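PDB 6FAK: afamin from Homo sapiens, which carries hydrophobic molecules in body fluids, binds vitamin E and keeps lipidated Wnt proteins soluble and active. Local coordinates for residues A37-M42 with F141-A146; I25-F30 with L137-L142. All coordinates share one frame; numbering follows the deposited sequence.

Contact 1 (A37-M42 with F141-A146); sequences ATFEEM and FLYEVA
Tyr143 makes a buried aromatic and hydrogen-bonded contact, reaching from the second half of helix 134-148 to the start of helix 39-58. Its hydroxyl donates to the backbone carbonyl of Ala37, with Tyr143 OH 2.6 Å from Ala37 O. The bond lies in the carbonyl plane, on a lone pair at a C=O...donor angle of 132°. A chi1 of 166°, which sets CG opposite the backbone N, carries the Tyr143 ring out toward helix 39-58, and Phe39 comes over one face. The pair is T-shaped, the edge of Phe39 meeting the Tyr143 face with the planes at 74°; Phe39 CD1 lies 3.8 Å from Tyr143 CG. Phe39 CB adds a CH-pi contact, 4.2 Å from the Tyr143 ring centroid. Met42, bent at chi2 and chi3, runs across the tyrosine at about a right angle, and its CG packs 3.5 Å from Tyr143 CD1. Its sulfur sits obliquely beside the ring, a Met-aromatic contact. At the helix start Thr38 N donates to Glu41 OE1 from above the carboxylate plane, 3.0 Å away, and Glu41 N returns a weak bond to Thr38 OG1. Tyr143 thus grips the residues leading into a helix that opens with a capping box.

Contact 2 (I25-F30 with L137-L142); sequences ITIIAF and LLNHFL
Helices 22-33 and 134-148 run nearly parallel through this contact, their segment axes 9.7 Å apart at closest approach and crossing at -22°. This is helix-helix packing within the first albumin domain of the all-helical serum albumin fold, with no hydrogen bond between the two segments. Ile27 points at the partner helix and divides its two branches: CD1 sits over a face of the Asn139 amide, 3.7 Å from Asn139 OD1. CG2, set opposite the backbone N, turns instead to the main chain of the partner helix. It lies 4.1 Å from Asn139 O and about as far from Leu142 C. The asparagine is not left with only this apolar neighbour, because Asn139 ND2 donates to Glu23 OE1 one turn earlier on the isoleucine's own helix. With an alanine here in place of Ile27 both branches go, which would probably leave a gap over the Asn139 amide and uncover the backbone from Asn139 to Leu142. Ile28, next in the chain, crosses Leu142 obliquely with its CG1 branch. Leu157 and Leu158 of helix 154-171 also touch Ile28, extending the apolar layer to a third helix. Where Ile28 meets Leu142, the nearest atoms are Ile28 CG1 and Leu142 CG, 4.0 Å apart.

In the fold
Contacts 1 and 2 use the same helix, 134-148, and their segments overlap at Phe141 and Leu142; their centres are about 6 Å apart. Helices 22-33 and 39-58 follow each other in the chain, and 134-148 packs against both. The two contacts also touch directly: Met42 CE lies 3.4 Å from Phe30 CD2, Ile27 CG2 is 3.6 Å from Tyr143 N, and Phe39 CE1 is 3.7 Å from Asn139 O. Together they join three helices in one packed cluster in the first albumin domain. The Tyr143 side chain is about 13 Å from the bound sodium ion, whereas the pocket for hydrophobic ligands belongs to the second domain.

Contact 1 (A37-M42 with F141-A146)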
ATOM      1  N   ALA A  37      -7.251   1.865 -21.832  1.00 28.36           N
ATOM      2  CA  ALA A  37      -6.637   2.432 -23.036  1.00 28.85           C
ATOM      3  C   ALA A  37      -5.479   1.575 -23.572  1.00 29.63           C
ATOM      4  O   ALA A  37      -4.702   0.970 -22.790  1.00 29.27           O
ATOM      5  CB  ALA A  37      -6.188   3.860 -22.822  1.00 28.93           C
ATOM      6  N   THR A  38      -5.405   1.501 -24.913  1.00 29.86           N
ATOM      7  CA  THR A  38      -4.438   0.699 -25.623  1.00 30.58           C
ATOM      8  C   THR A  38      -3.146   1.491 -25.731  1.00 31.45           C
ATOM      9  O   THR A  38      -3.117   2.705 -25.533  1.00 31.37           O
ATOM     10  CB  THR A  38      -4.934   0.342 -27.069  1.00 31.67           C
ATOM     11  OG1 THR A  38      -5.153   1.556 -27.806  1.00 31.45           O
ATOM     12  CG2 THR A  38      -6.259  -0.434 -27.035  1.00 31.70           C
ATOM     13  N   PHE A  39      -2.074   0.805 -26.074  1.00 33.61           N
ATOM     14  CA  PHE A  39      -0.770   1.459 -26.285  1.00 36.84           C
ATOM     15  C   PHE A  39      -0.736   2.443 -27.456  1.00 37.02           C
ATOM     16  O   PHE A  39      -0.069   3.476 -27.378  1.00 36.66           O
ATOM     17  CB  PHE A  39       0.380   0.442 -26.405  1.00 38.59           C
ATOM     18  CG  PHE A  39       1.740   1.087 -26.353  1.00 40.57           C
ATOM     19  CD1 PHE A  39       2.293   1.480 -25.143  1.00 38.44           C
ATOM     20  CD2 PHE A  39       2.424   1.401 -27.537  1.00 42.89           C
ATOM     21  CE1 PHE A  39       3.529   2.107 -25.095  1.00 40.42           C
ATOM     22  CE2 PHE A  39       3.663   2.025 -27.497  1.00 43.55           C
ATOM     23  CZ  PHE A  39       4.220   2.377 -26.263  1.00 42.27           C
ATOM     24  N   GLU A  40      -1.465   2.139 -28.517  1.00 40.23           N
ATOM     25  CA  GLU A  40      -1.613   3.080 -29.631  1.00 42.61           C
ATOM     26  C   GLU A  40      -2.239   4.386 -29.179  1.00 40.21           C
ATOM     27  O   GLU A  40      -1.831   5.478 -29.619  1.00 38.03           O
ATOM     28  CB  GLU A  40      -2.459   2.475 -30.758  1.00 50.17           C
ATOM     29  CG  GLU A  40      -1.743   1.362 -31.510  1.00 64.76           C
ATOM     30  CD  GLU A  40      -2.513   0.842 -32.722  1.00 76.57           C
ATOM     31  OE1 GLU A  40      -1.899   0.094 -33.521  1.00 89.61           O
ATOM     32  OE2 GLU A  40      -3.718   1.163 -32.880  1.00 74.62           O
ATOM     33  N   GLU A  41      -3.250   4.280 -28.311  1.00 37.72           N
ATOM     34  CA  GLU A  41      -3.890   5.467 -27.746  1.00 36.33           C
ATOM     35  C   GLU A  41      -2.892   6.302 -26.923  1.00 35.82           C
ATOM     36  O   GLU A  41      -2.888   7.525 -27.024  1.00 36.48           O
ATOM     37  CB  GLU A  41      -5.186   5.084 -26.994  1.00 36.26           C
ATOM     38  CG  GLU A  41      -6.277   4.524 -27.935  1.00 36.95           C
ATOM     39  CD  GLU A  41      -7.449   3.797 -27.246  1.00 37.84           C
ATOM     40  OE1 GLU A  41      -7.376   3.374 -26.069  1.00 36.81           O
ATOM     41  OE2 GLU A  41      -8.505   3.645 -27.904  1.00 38.15           O
ATOM     42  N   MET A  42      -2.004   5.656 -26.173  1.00 36.17           N
ATOM     43  CA  MET A  42      -0.985   6.355 -25.391  1.00 36.90           C
ATOM     44  C   MET A  42      -0.133   7.300 -26.261  1.00 39.21           C
ATOM     45  O   MET A  42       0.067   8.460 -25.913  1.00 40.75           O
ATOM     46  CB  MET A  42      -0.044   5.365 -24.666  1.00 35.93           C
ATOM     47  CG  MET A  42      -0.639   4.422 -23.650  1.00 34.66           C
ATOM     48  SD  MET A  42      -1.082   5.279 -22.144  1.00 33.13           S
ATOM     49  CE  MET A  42      -2.783   4.797 -21.968  1.00 31.66           C
ATOM     50  N   PHE A 141       6.712  -1.212 -21.161  1.00 34.90           N
ATOM     51  CA  PHE A 141       6.837  -1.632 -19.730  1.00 36.30           C
ATOM     52  C   PHE A 141       6.069  -0.712 -18.748  1.00 34.78           C
ATOM     53  O   PHE A 141       5.292  -1.183 -17.920  1.00 34.27           O
ATOM     54  CB  PHE A 141       8.326  -1.648 -19.318  1.00 41.07           C
ATOM     55  CG  PHE A 141       8.556  -1.795 -17.829  1.00 42.55           C
ATOM     56  CD1 PHE A 141       8.534  -3.051 -17.227  1.00 43.85           C
ATOM     57  CD2 PHE A 141       8.779  -0.680 -17.039  1.00 45.28           C
ATOM     58  CE1 PHE A 141       8.717  -3.189 -15.869  1.00 40.14           C
ATOM     59  CE2 PHE A 141       8.977  -0.804 -15.684  1.00 45.91           C
ATOM     60  CZ  PHE A 141       8.939  -2.066 -15.107  1.00 46.59           C
ATOM     61  N   LEU A 142       6.314   0.589 -18.876  1.00 31.83           N
ATOM     62  CA  LEU A 142       5.735   1.596 -18.070  1.00 32.23           C
ATOM     63  C   LEU A 142       4.198   1.678 -18.230  1.00 29.51           C
ATOM     64  O   LEU A 142       3.485   1.797 -17.240  1.00 29.01           O
ATOM     65  CB  LEU A 142       6.389   2.927 -18.392  1.00 33.60           C
ATOM     66  CG  LEU A 142       6.612   4.002 -17.362  1.00 38.64           C
ATOM     67  CD1 LEU A 142       6.989   3.454 -15.998  1.00 39.34           C
ATOM     68  CD2 LEU A 142       7.700   4.963 -17.872  1.00 38.93           C
ATOM     69  N   TYR A 143       3.716   1.640 -19.474  1.00 27.89           N
ATOM     70  CA  TYR A 143       2.295   1.420 -19.756  1.00 27.30           C
ATOM     71  C   TYR A 143       1.713   0.228 -19.000  1.00 26.87           C
ATOM     72  O   TYR A 143       0.658   0.349 -18.363  1.00 25.93           O
ATOM     73  CB  TYR A 143       2.095   1.248 -21.263  1.00 28.09           C
ATOM     74  CG  TYR A 143       0.800   0.699 -21.742  1.00 28.41           C
ATOM     75  CD1 TYR A 143      -0.346   1.474 -21.728  1.00 28.65           C
ATOM     76  CD2 TYR A 143       0.718  -0.588 -22.284  1.00 29.17           C
ATOM     77  CE1 TYR A 143      -1.561   0.975 -22.185  1.00 28.74           C
ATOM     78  CE2 TYR A 143      -0.487  -1.094 -22.769  1.00 28.92           C
ATOM     79  CZ  TYR A 143      -1.614  -0.295 -22.739  1.00 28.62           C
ATOM     80  OH  TYR A 143      -2.789  -0.772 -23.226  1.00 29.08           O
ATOM     81  N   GLU A 144       2.366  -0.932 -19.100  1.00 27.18           N
ATOM     82  CA  GLU A 144       1.811  -2.166 -18.578  1.00 27.49           C
ATOM     83  C   GLU A 144       1.835  -2.154 -17.052  1.00 26.51           C
ATOM     84  O   GLU A 144       0.846  -2.592 -16.395  1.00 26.30           O
ATOM     85  CB  GLU A 144       2.519  -3.411 -19.152  1.00 29.54           C
ATOM     86  CG  GLU A 144       2.380  -3.631 -20.688  1.00 31.42           C
ATOM     87  CD  GLU A 144       0.985  -3.969 -21.207  1.00 34.53           C
ATOM     88  OE1 GLU A 144       0.036  -4.083 -20.407  1.00 34.57           O
ATOM     89  OE2 GLU A 144       0.837  -4.131 -22.460  1.00 37.14           O
ATOM     90  N   VAL A 145       2.886  -1.572 -16.478  1.00 25.53           N
ATOM     91  CA  VAL A 145       2.982  -1.435 -15.023  1.00 25.07           C
ATOM     92  C   VAL A 145       1.966  -0.437 -14.456  1.00 24.25           C
ATOM     93  O   VAL A 145       1.254  -0.735 -13.493  1.00 24.07           O
ATOM     94  CB  VAL A 145       4.435  -1.137 -14.587  1.00 25.65           C
ATOM     95  CG1 VAL A 145       4.501  -0.985 -13.080  1.00 25.76           C
ATOM     96  CG2 VAL A 145       5.331  -2.326 -14.958  1.00 26.49           C
ATOM     97  N   ALA A 146       1.849   0.738 -15.074  1.00 23.90           N
ATOM     98  CA  ALA A 146       0.998   1.800 -14.546  1.00 23.51           C
ATOM     99  C   ALA A 146      -0.502   1.465 -14.571  1.00 23.43           C
ATOM    100  O   ALA A 146      -1.205   1.709 -13.611  1.00 23.17           O
ATOM    101  CB  ALA A 146       1.248   3.085 -15.289  1.00 23.56           C
TER

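Contact 2 (I25-F30 with L137-L142)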
ATOM      1  N   ILE A  25       6.042  10.312 -18.323  1.00 31.81           N
ATOM      2  CA  ILE A  25       5.067  10.960 -17.451  1.00 32.30           C
ATOM      3  C   ILE A  25       3.650  10.870 -18.015  1.00 30.84           C
ATOM      4  O   ILE A  25       2.687  10.571 -17.273  1.00 29.81           O
ATOM      5  CB  ILE A  25       5.488  12.432 -17.228  1.00 34.04           C
ATOM      6  CG1 ILE A  25       6.738  12.480 -16.331  1.00 36.24           C
ATOM      7  CG2 ILE A  25       4.383  13.280 -16.655  1.00 34.94           C
ATOM      8  CD1 ILE A  25       7.342  13.872 -16.282  1.00 38.71           C
ATOM      9  N   THR A  26       3.511  11.152 -19.299  1.00 30.11           N
ATOM     10  CA  THR A  26       2.210  11.141 -19.932  1.00 30.43           C
ATOM     11  C   THR A  26       1.571   9.721 -19.965  1.00 29.18           C
ATOM     12  O   THR A  26       0.362   9.555 -19.746  1.00 27.77           O
ATOM     13  CB  THR A  26       2.311  11.710 -21.374  1.00 32.72           C
ATOM     14  OG1 THR A  26       2.752  13.073 -21.306  1.00 35.60           O
ATOM     15  CG2 THR A  26       0.966  11.702 -22.039  1.00 33.11           C
ATOM     16  N   ILE A  27       2.400   8.739 -20.295  1.00 28.94           N
ATOM     17  CA  ILE A  27       2.014   7.319 -20.311  1.00 29.07           C
ATOM     18  C   ILE A  27       1.529   6.901 -18.934  1.00 27.46           C
ATOM     19  O   ILE A  27       0.452   6.285 -18.806  1.00 26.55           O
ATOM     20  CB  ILE A  27       3.188   6.437 -20.794  1.00 30.81           C
ATOM     21  CG1 ILE A  27       3.350   6.623 -22.290  1.00 33.13           C
ATOM     22  CG2 ILE A  27       2.947   4.957 -20.488  1.00 31.99           C
ATOM     23  CD1 ILE A  27       4.606   5.959 -22.862  1.00 35.00           C
ATOM     24  N   ILE A  28       2.307   7.259 -17.897  1.00 26.83           N
ATOM     25  CA  ILE A  28       1.932   6.882 -16.532  1.00 26.05           C
ATOM     26  C   ILE A  28       0.536   7.483 -16.215  1.00 25.37           C
ATOM     27  O   ILE A  28      -0.362   6.758 -15.816  1.00 24.77           O
ATOM     28  CB  ILE A  28       2.910   7.387 -15.474  1.00 26.24           C
ATOM     29  CG1 ILE A  28       4.263   6.647 -15.584  1.00 26.90           C
ATOM     30  CG2 ILE A  28       2.347   7.179 -14.071  1.00 25.64           C
ATOM     31  CD1 ILE A  28       5.342   7.125 -14.644  1.00 27.71           C
ATOM     32  N   ALA A  29       0.370   8.782 -16.440  1.00 25.05           N
ATOM     33  CA  ALA A  29      -0.923   9.445 -16.109  1.00 25.10           C
ATOM     34  C   ALA A  29      -2.125   8.800 -16.861  1.00 24.62           C
ATOM     35  O   ALA A  29      -3.159   8.515 -16.283  1.00 24.18           O
ATOM     36  CB  ALA A  29      -0.845  10.923 -16.444  1.00 25.48           C
ATOM     37  N   PHE A  30      -1.955   8.655 -18.170  1.00 24.83           N
ATOM     38  CA  PHE A  30      -2.997   8.164 -19.042  1.00 25.07           C
ATOM     39  C   PHE A  30      -3.363   6.733 -18.688  1.00 24.30           C
ATOM     40  O   PHE A  30      -4.542   6.446 -18.478  1.00 24.01           O
ATOM     41  CB  PHE A  30      -2.578   8.275 -20.502  1.00 26.22           C
ATOM     42  CG  PHE A  30      -3.694   8.092 -21.511  1.00 26.86           C
ATOM     43  CD1 PHE A  30      -5.026   8.001 -21.175  1.00 27.17           C
ATOM     44  CD2 PHE A  30      -3.369   8.052 -22.844  1.00 28.23           C
ATOM     45  CE1 PHE A  30      -6.019   7.867 -22.146  1.00 27.75           C
ATOM     46  CE2 PHE A  30      -4.331   7.862 -23.846  1.00 28.66           C
ATOM     47  CZ  PHE A  30      -5.679   7.804 -23.494  1.00 28.53           C
ATOM     48  N   LEU A 137      10.656  -0.197 -25.554  1.00 54.11           N
ATOM     49  CA  LEU A 137      10.549  -1.245 -24.549  1.00 50.03           C
ATOM     50  C   LEU A 137      10.163  -0.648 -23.224  1.00 47.41           C
ATOM     51  O   LEU A 137       9.301  -1.168 -22.545  1.00 47.57           O
ATOM     52  CB  LEU A 137      11.866  -1.999 -24.391  1.00 54.03           C
ATOM     53  CG  LEU A 137      11.802  -3.211 -23.447  1.00 55.33           C
ATOM     54  CD1 LEU A 137      11.378  -4.450 -24.218  1.00 58.58           C
ATOM     55  CD2 LEU A 137      13.124  -3.435 -22.727  1.00 55.94           C
ATOM     56  N   LEU A 138      10.842   0.412 -22.836  1.00 45.53           N
ATOM     57  CA  LEU A 138      10.563   1.075 -21.590  1.00 46.26           C
ATOM     58  C   LEU A 138       9.174   1.732 -21.632  1.00 41.66           C
ATOM     59  O   LEU A 138       8.481   1.724 -20.625  1.00 37.52           O
ATOM     60  CB  LEU A 138      11.657   2.099 -21.257  1.00 52.80           C
ATOM     61  CG  LEU A 138      11.838   2.500 -19.780  1.00 67.39           C
ATOM     62  CD1 LEU A 138      13.284   2.347 -19.322  1.00 73.19           C
ATOM     63  CD2 LEU A 138      11.347   3.915 -19.501  1.00 68.68           C
ATOM     64  N   ASN A 139       8.786   2.309 -22.775  1.00 38.60           N
ATOM     65  CA  ASN A 139       7.449   2.874 -22.937  1.00 38.32           C
ATOM     66  C   ASN A 139       6.368   1.818 -22.698  1.00 36.05           C
ATOM     67  O   ASN A 139       5.452   2.064 -21.937  1.00 33.57           O
ATOM     68  CB  ASN A 139       7.229   3.519 -24.297  1.00 38.72           C
ATOM     69  CG  ASN A 139       7.870   4.901 -24.419  1.00 42.10           C
ATOM     70  OD1 ASN A 139       8.267   5.511 -23.430  1.00 45.02           O
ATOM     71  ND2 ASN A 139       7.965   5.399 -25.654  1.00 41.19           N
ATOM     72  N   HIS A 140       6.504   0.647 -23.317  0.53 35.37           N
ATOM     73  CA  HIS A 140       5.515  -0.430 -23.156  0.53 35.56           C
ATOM     74  C   HIS A 140       5.525  -1.022 -21.737  0.53 35.40           C
ATOM     75  O   HIS A 140       4.456  -1.268 -21.149  0.53 33.20           O
ATOM     76  CB  HIS A 140       5.692  -1.521 -24.226  0.53 36.87           C
ATOM     77  CG  HIS A 140       4.531  -2.467 -24.318  0.53 37.46           C
ATOM     78  ND1 HIS A 140       3.572  -2.385 -25.300  0.53 38.46           N
ATOM     79  CD2 HIS A 140       4.174  -3.512 -23.535  0.53 37.27           C
ATOM     80  CE1 HIS A 140       2.671  -3.333 -25.115  0.53 37.77           C
ATOM     81  NE2 HIS A 140       3.017  -4.034 -24.054  0.53 36.65           N
ATOM     82  N   PHE A 141       6.712  -1.212 -21.161  1.00 34.90           N
ATOM     83  CA  PHE A 141       6.837  -1.632 -19.730  1.00 36.30           C
ATOM     84  C   PHE A 141       6.069  -0.712 -18.748  1.00 34.78           C
ATOM     85  O   PHE A 141       5.292  -1.183 -17.920  1.00 34.27           O
ATOM     86  CB  PHE A 141       8.326  -1.648 -19.318  1.00 41.07           C
ATOM     87  CG  PHE A 141       8.556  -1.795 -17.829  1.00 42.55           C
ATOM     88  CD1 PHE A 141       8.534  -3.051 -17.227  1.00 43.85           C
ATOM     89  CD2 PHE A 141       8.779  -0.680 -17.039  1.00 45.28           C
ATOM     90  CE1 PHE A 141       8.717  -3.189 -15.869  1.00 40.14           C
ATOM     91  CE2 PHE A 141       8.977  -0.804 -15.684  1.00 45.91           C
ATOM     92  CZ  PHE A 141       8.939  -2.066 -15.107  1.00 46.59           C
ATOM     93  N   LEU A 142       6.314   0.589 -18.876  1.00 31.83           N
ATOM     94  CA  LEU A 142       5.735   1.596 -18.070  1.00 32.23           C
ATOM     95  C   LEU A 142       4.198   1.678 -18.230  1.00 29.51           C
ATOM     96  O   LEU A 142       3.485   1.797 -17.240  1.00 29.01           O
ATOM     97  CB  LEU A 142       6.389   2.927 -18.392  1.00 33.60           C
ATOM     98  CG  LEU A 142       6.612   4.002 -17.362  1.00 38.64           C
ATOM     99  CD1 LEU A 142       6.989   3.454 -15.998  1.00 39.34           C
ATOM    100  CD2 LEU A 142       7.700   4.963 -17.872  1.00 38.93           C
TER